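Local structure of transcriptional regulator nlh2 (Aquifex aeolicus, 4G3V) at residues 85-95 / 109-119. The protein is a transcriptional regulator, one of the GAF-regulated sigma-54 activators, whose GAF domain probably senses a signal that controls its activity. Residues are numbered along the deposited sequence; the frame is centred on the assembly and turned at random.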
ATOM      1  N   GLY A  85      -5.903 -14.980  -8.108  1.00 26.33           N
ATOM      2  CA  GLY A  85      -5.826 -13.607  -7.664  1.00 26.65           C
ATOM      3  C   GLY A  85      -5.678 -13.535  -6.152  1.00 28.31           C
ATOM      4  O   GLY A  85      -6.118 -12.584  -5.516  1.00 30.46           O
ATOM      5  N   ILE A  86      -5.062 -14.561  -5.578  1.00 27.99           N
ATOM      6  CA  ILE A  86      -4.726 -14.547  -4.160  1.00 28.41           C
ATOM      7  C   ILE A  86      -3.256 -14.905  -3.980  1.00 27.78           C
ATOM      8  O   ILE A  86      -2.699 -15.681  -4.760  1.00 28.51           O
ATOM      9  CB  ILE A  86      -5.624 -15.491  -3.344  1.00 32.10           C
ATOM     10  CG1 ILE A  86      -5.418 -16.939  -3.756  1.00 33.06           C
ATOM     11  CG2 ILE A  86      -7.094 -15.110  -3.528  1.00 34.52           C
ATOM     12  CD1 ILE A  86      -6.407 -17.937  -3.045  1.00 34.76           C
ATOM     13  N   PRO A  87      -2.611 -14.321  -2.963  1.00 25.83           N
ATOM     14  CA  PRO A  87      -1.164 -14.528  -2.848  1.00 26.01           C
ATOM     15  C   PRO A  87      -0.781 -15.916  -2.360  1.00 27.48           C
ATOM     16  O   PRO A  87      -1.600 -16.630  -1.727  1.00 28.13           O
ATOM     17  CB  PRO A  87      -0.721 -13.466  -1.831  1.00 31.42           C
ATOM     18  CG  PRO A  87      -1.920 -13.030  -1.132  1.00 34.23           C
ATOM     19  CD  PRO A  87      -3.139 -13.400  -1.946  1.00 29.13           C
ATOM     20  N   LEU A  88       0.462 -16.288  -2.652  1.00 25.56           N
ATOM     21  CA  LEU A  88       1.059 -17.477  -2.062  1.00 26.31           C
ATOM     22  C   LEU A  88       2.369 -17.124  -1.357  1.00 28.76           C
ATOM     23  O   LEU A  88       3.188 -16.351  -1.871  1.00 29.71           O
ATOM     24  CB  LEU A  88       1.299 -18.551  -3.123  1.00 26.60           C
ATOM     25  CG  LEU A  88       0.062 -19.400  -3.445  1.00 28.03           C
ATOM     26  CD1 LEU A  88       0.305 -20.245  -4.692  1.00 29.53           C
ATOM     27  CD2 LEU A  88      -0.302 -20.289  -2.256  1.00 30.36           C
ATOM     28  N   VAL A  89       2.556 -17.723  -0.191  1.00 26.47           N
ATOM     29  CA  VAL A  89       3.746 -17.531   0.635  1.00 28.43           C
ATOM     30  C   VAL A  89       4.299 -18.922   0.923  1.00 28.80           C
ATOM     31  O   VAL A  89       3.704 -19.677   1.702  1.00 31.49           O
ATOM     32  CB  VAL A  89       3.362 -16.824   1.952  1.00 34.73           C
ATOM     33  CG1 VAL A  89       4.584 -16.628   2.844  1.00 37.58           C
ATOM     34  CG2 VAL A  89       2.669 -15.504   1.644  1.00 38.69           C
ATOM     35  N   ILE A  90       5.412 -19.281   0.272  1.00 30.63           N
ATOM     36  CA  ILE A  90       5.915 -20.657   0.316  1.00 31.06           C
ATOM     37  C   ILE A  90       7.280 -20.730   0.958  1.00 32.49           C
ATOM     38  O   ILE A  90       8.273 -20.411   0.320  1.00 32.60           O
ATOM     39  CB  ILE A  90       6.084 -21.259  -1.092  1.00 33.52           C
ATOM     40  CG1 ILE A  90       4.807 -21.099  -1.911  1.00 36.56           C
ATOM     41  CG2 ILE A  90       6.505 -22.727  -0.989  1.00 34.73           C
ATOM     42  CD1 ILE A  90       3.629 -21.866  -1.380  1.00 36.10           C
ATOM     43  N   PRO A  91       7.336 -21.158   2.223  1.00 34.61           N
ATOM     44  CA  PRO A  91       8.607 -21.329   2.921  1.00 36.69           C
ATOM     45  C   PRO A  91       9.396 -22.477   2.301  1.00 37.05           C
ATOM     46  O   PRO A  91       8.789 -23.409   1.771  1.00 36.61           O
ATOM     47  CB  PRO A  91       8.187 -21.695   4.352  1.00 39.42           C
ATOM     48  CG  PRO A  91       6.714 -21.590   4.403  1.00 42.46           C
ATOM     49  CD  PRO A  91       6.200 -21.657   3.015  1.00 37.89           C
ATOM     50  N   ASN A  92      10.724 -22.396   2.340  1.00 40.34           N
ATOM     51  CA  ASN A  92      11.560 -23.502   1.885  1.00 44.19           C
ATOM     52  C   ASN A  92      11.118 -23.990   0.509  1.00 44.65           C
ATOM     53  O   ASN A  92      10.927 -25.202   0.292  1.00 43.89           O
ATOM     54  CB  ASN A  92      11.482 -24.639   2.903  1.00 48.38           C
ATOM     55  CG  ASN A  92      11.483 -24.130   4.340  1.00 55.34           C
ATOM     56  OD1 ASN A  92      10.550 -24.386   5.110  1.00 57.57           O
ATOM     57  ND2 ASN A  92      12.526 -23.382   4.703  1.00 58.81           N
ATOM     58  N   VAL A  93      10.966 -23.039  -0.415  1.00 41.40           N
ATOM     59  CA  VAL A  93      10.309 -23.294  -1.693  1.00 43.70           C
ATOM     60  C   VAL A  93      11.091 -24.311  -2.510  1.00 47.27           C
ATOM     61  O   VAL A  93      10.526 -25.036  -3.325  1.00 50.14           O
ATOM     62  CB  VAL A  93      10.123 -21.981  -2.503  1.00 41.97           C
ATOM     63  CG1 VAL A  93      11.464 -21.335  -2.820  1.00 42.44           C
ATOM     64  CG2 VAL A  93       9.331 -22.233  -3.782  1.00 43.97           C
ATOM     65  N   LYS A  94      12.394 -24.356  -2.265  1.00 47.12           N
ATOM     66  CA  LYS A  94      13.302 -25.244  -2.973  1.00 51.25           C
ATOM     67  C   LYS A  94      12.736 -26.665  -2.959  1.00 53.65           C
ATOM     68  O   LYS A  94      12.851 -27.400  -3.947  1.00 53.56           O
ATOM     69  CB  LYS A  94      14.675 -25.182  -2.292  1.00 53.77           C
ATOM     70  CG  LYS A  94      15.826 -25.851  -3.030  1.00 56.98           C
ATOM     71  CD  LYS A  94      17.132 -25.591  -2.284  1.00 58.43           C
ATOM     72  CE  LYS A  94      18.277 -26.458  -2.793  1.00 60.96           C
ATOM     73  NZ  LYS A  94      18.620 -26.161  -4.203  1.00 62.95           N
ATOM     74  N   HIS A  95      12.091 -27.034  -1.852  1.00 55.47           N
ATOM     75  CA  HIS A  95      11.641 -28.413  -1.642  1.00 55.31           C
ATOM     76  C   HIS A  95      10.130 -28.576  -1.700  1.00 54.16           C
ATOM     77  O   HIS A  95       9.589 -29.596  -1.255  1.00 55.01           O
ATOM     78  CB  HIS A  95      12.149 -28.926  -0.294  1.00 58.07           C
ATOM     79  CG  HIS A  95      13.645 -28.986  -0.200  1.00 61.95           C
ATOM     80  ND1 HIS A  95      14.389 -28.030   0.460  1.00 64.08           N
ATOM     81  CD2 HIS A  95      14.532 -29.875  -0.704  1.00 63.33           C
ATOM     82  CE1 HIS A  95      15.673 -28.337   0.367  1.00 65.08           C
ATOM     83  NE2 HIS A  95      15.787 -29.448  -0.336  1.00 65.17           N
ATOM     84  N   LEU A 109      18.976 -21.538  -5.071  1.00 61.61           N
ATOM     85  CA  LEU A 109      18.367 -21.248  -3.777  1.00 59.63           C
ATOM     86  C   LEU A 109      18.915 -22.158  -2.682  1.00 59.48           C
ATOM     87  O   LEU A 109      19.327 -23.288  -2.956  1.00 59.67           O
ATOM     88  CB  LEU A 109      16.854 -21.449  -3.853  1.00 55.87           C
ATOM     89  CG  LEU A 109      16.087 -20.630  -4.885  1.00 53.04           C
ATOM     90  CD1 LEU A 109      14.588 -20.902  -4.776  1.00 49.91           C
ATOM     91  CD2 LEU A 109      16.383 -19.153  -4.702  1.00 54.11           C
ATOM     92  N   THR A 110      18.926 -21.653  -1.449  1.00 58.63           N
ATOM     93  CA  THR A 110      19.176 -22.474  -0.265  1.00 58.62           C
ATOM     94  C   THR A 110      17.846 -22.980   0.266  1.00 59.00           C
ATOM     95  O   THR A 110      16.792 -22.633  -0.260  1.00 58.82           O
ATOM     96  CB  THR A 110      19.831 -21.671   0.866  1.00 56.72           C
ATOM     97  OG1 THR A 110      18.851 -20.824   1.480  1.00 55.33           O
ATOM     98  CG2 THR A 110      20.989 -20.827   0.340  1.00 58.13           C
ATOM     99  N   GLU A 111      17.890 -23.781   1.322  1.00 61.21           N
ATOM    100  CA  GLU A 111      16.667 -24.303   1.913  1.00 62.81           C
ATOM    101  C   GLU A 111      15.910 -23.224   2.691  1.00 58.31           C
ATOM    102  O   GLU A 111      14.737 -23.397   3.024  1.00 56.50           O
ATOM    103  CB  GLU A 111      16.979 -25.486   2.831  1.00 71.14           C
ATOM    104  CG  GLU A 111      15.734 -26.156   3.399  1.00 77.98           C
ATOM    105  CD  GLU A 111      16.044 -27.446   4.125  1.00 84.43           C
ATOM    106  OE1 GLU A 111      17.033 -28.121   3.752  1.00 86.61           O
ATOM    107  OE2 GLU A 111      15.297 -27.785   5.070  1.00 86.34           O
ATOM    108  N   LYS A 112      16.573 -22.104   2.966  1.00 55.38           N
ATOM    109  CA  LYS A 112      15.946 -21.027   3.731  1.00 54.08           C
ATOM    110  C   LYS A 112      15.146 -20.072   2.847  1.00 46.99           C
ATOM    111  O   LYS A 112      14.327 -19.296   3.347  1.00 45.28           O
ATOM    112  CB  LYS A 112      17.002 -20.257   4.524  1.00 59.66           C
ATOM    113  CG  LYS A 112      17.817 -21.153   5.447  1.00 64.52           C
ATOM    114  CD  LYS A 112      18.155 -20.457   6.756  1.00 69.40           C
ATOM    115  CE  LYS A 112      19.144 -19.321   6.559  1.00 74.20           C
ATOM    116  NZ  LYS A 112      19.716 -18.859   7.866  1.00 77.01           N
ATOM    117  N   HIS A 113      15.365 -20.127   1.535  1.00 42.59           N
ATOM    118  CA  HIS A 113      14.644 -19.228   0.630  1.00 41.64           C
ATOM    119  C   HIS A 113      13.155 -19.517   0.623  1.00 40.05           C
ATOM    120  O   HIS A 113      12.736 -20.668   0.496  1.00 40.84           O
ATOM    121  CB  HIS A 113      15.164 -19.338  -0.803  1.00 42.66           C
ATOM    122  CG  HIS A 113      16.358 -18.483  -1.077  1.00 43.94           C
ATOM    123  ND1 HIS A 113      17.646 -18.964  -0.988  1.00 45.25           N
ATOM    124  CD2 HIS A 113      16.465 -17.179  -1.417  1.00 43.98           C
ATOM    125  CE1 HIS A 113      18.495 -17.992  -1.269  1.00 45.26           C
ATOM    126  NE2 HIS A 113      17.803 -16.896  -1.534  1.00 43.97           N
ATOM    127  N   ALA A 114      12.361 -18.460   0.753  1.00 34.49           N
ATOM    128  CA  ALA A 114      10.926 -18.546   0.524  1.00 32.55           C
ATOM    129  C   ALA A 114      10.573 -17.850  -0.785  1.00 32.25           C
ATOM    130  O   ALA A 114      11.316 -16.998  -1.281  1.00 31.52           O
ATOM    131  CB  ALA A 114      10.165 -17.922   1.664  1.00 32.29           C
ATOM    132  N   LEU A 115       9.422 -18.220  -1.335  1.00 30.36           N
ATOM    133  CA  LEU A 115       8.865 -17.554  -2.495  1.00 28.45           C
ATOM    134  C   LEU A 115       7.599 -16.834  -2.045  1.00 28.20           C
ATOM    135  O   LEU A 115       6.733 -17.439  -1.413  1.00 29.52           O
ATOM    136  CB  LEU A 115       8.549 -18.582  -3.587  1.00 32.43           C
ATOM    137  CG  LEU A 115       8.074 -18.075  -4.949  1.00 35.05           C
ATOM    138  CD1 LEU A 115       8.121 -19.176  -5.997  1.00 38.82           C
ATOM    139  CD2 LEU A 115       6.683 -17.515  -4.867  1.00 33.19           C
ATOM    140  N   ILE A 116       7.498 -15.545  -2.335  1.00 25.07           N
ATOM    141  CA  ILE A 116       6.242 -14.830  -2.104  1.00 27.41           C
ATOM    142  C   ILE A 116       5.780 -14.247  -3.430  1.00 26.30           C
ATOM    143  O   ILE A 116       6.526 -13.530  -4.088  1.00 26.05           O
ATOM    144  CB  ILE A 116       6.392 -13.689  -1.091  1.00 29.96           C
ATOM    145  CG1 ILE A 116       6.834 -14.236   0.262  1.00 29.39           C
ATOM    146  CG2 ILE A 116       5.073 -12.906  -0.957  1.00 28.93           C
ATOM    147  CD1 ILE A 116       7.154 -13.162   1.273  1.00 33.26           C
ATOM    148  N   ALA A 117       4.551 -14.563  -3.811  1.00 24.95           N
ATOM    149  CA  ALA A 117       3.995 -14.090  -5.061  1.00 26.37           C
ATOM    150  C   ALA A 117       2.659 -13.427  -4.766  1.00 25.81           C
ATOM    151  O   ALA A 117       1.795 -14.016  -4.094  1.00 24.82           O
ATOM    152  CB  ALA A 117       3.838 -15.241  -6.044  1.00 27.13           C
ATOM    153  N   ALA A 118       2.499 -12.197  -5.245  1.00 23.81           N
ATOM    154  CA  ALA A 118       1.291 -11.425  -4.981  1.00 22.75           C
ATOM    155  C   ALA A 118       0.716 -10.896  -6.283  1.00 21.93           C
ATOM    156  O   ALA A 118       1.459 -10.481  -7.196  1.00 22.14           O
ATOM    157  CB  ALA A 118       1.583 -10.273  -4.044  1.00 25.26           C
ATOM    158  N   PRO A 119      -0.613 -10.870  -6.365  1.00 22.87           N
ATOM    159  CA  PRO A 119      -1.267 -10.417  -7.592  1.00 23.61           C
ATOM    160  C   PRO A 119      -1.192  -8.898  -7.734  1.00 24.14           C
ATOM    161  O   PRO A 119      -1.121  -8.151  -6.744  1.00 24.86           O
ATOM    162  CB  PRO A 119      -2.716 -10.868  -7.409  1.00 25.57           C
ATOM    163  CG  PRO A 119      -2.918 -10.882  -5.947  1.00 27.95           C
ATOM    164  CD  PRO A 119      -1.584 -11.223  -5.315  1.00 23.08           C
TER
HETATM  165  O   HOH W   1      11.691 -20.177   3.889  1.00 46.09           O
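The backbone carbonyl of E111 is gripped by N92: ND2 donates to E111 O over 2.8 Å, with the acceptor 12° out of the amide plane, and N92 CA adds a CA-H...O contact to the same oxygen. N92 turns CG beside its own backbone N (chi1 -40°), which carries ND2 to the carbonyl of E111, inside the type I turn from T110 to H113. A water bridges N92 N and K112 O, while V93 N donates to H113 O. Nearby, E111 CG lies 3.7 Å from H95 CE1, although the E111 side chain is poorly ordered and its placement approximate. K94 CD and CE pass over L109 O; NZ bonds it weakly and also has G106 O as a partner. Strand 88-90 is an edge strand of the antiparallel GAF-domain sheet, running at 178° to strand 113-119. L88 with A117 and I90 with L115 are hydrogen-bonded pairs, I90 N to L115 O measuring 2.8 Å. At the non-hydrogen-bonded pair between them, V89 CG1 lies alongside I116 CG1 at 4.2 Å, both side chains on the face covered by helix 139-162. On the other face, where I77 of helix 76-84 packs, V93 forks: CG1 meets L109 CD1 and CG2 meets L115 CB, each at 3.7 Å. An alanine in place of V93 would probably cost L109 CD1 this contact and open a gap beside L115. Past the last bridged pair, at L88 and A117, P119 CG rests 3.7 Å from G85 O, which also receives a hydrogen bond from K121 NZ.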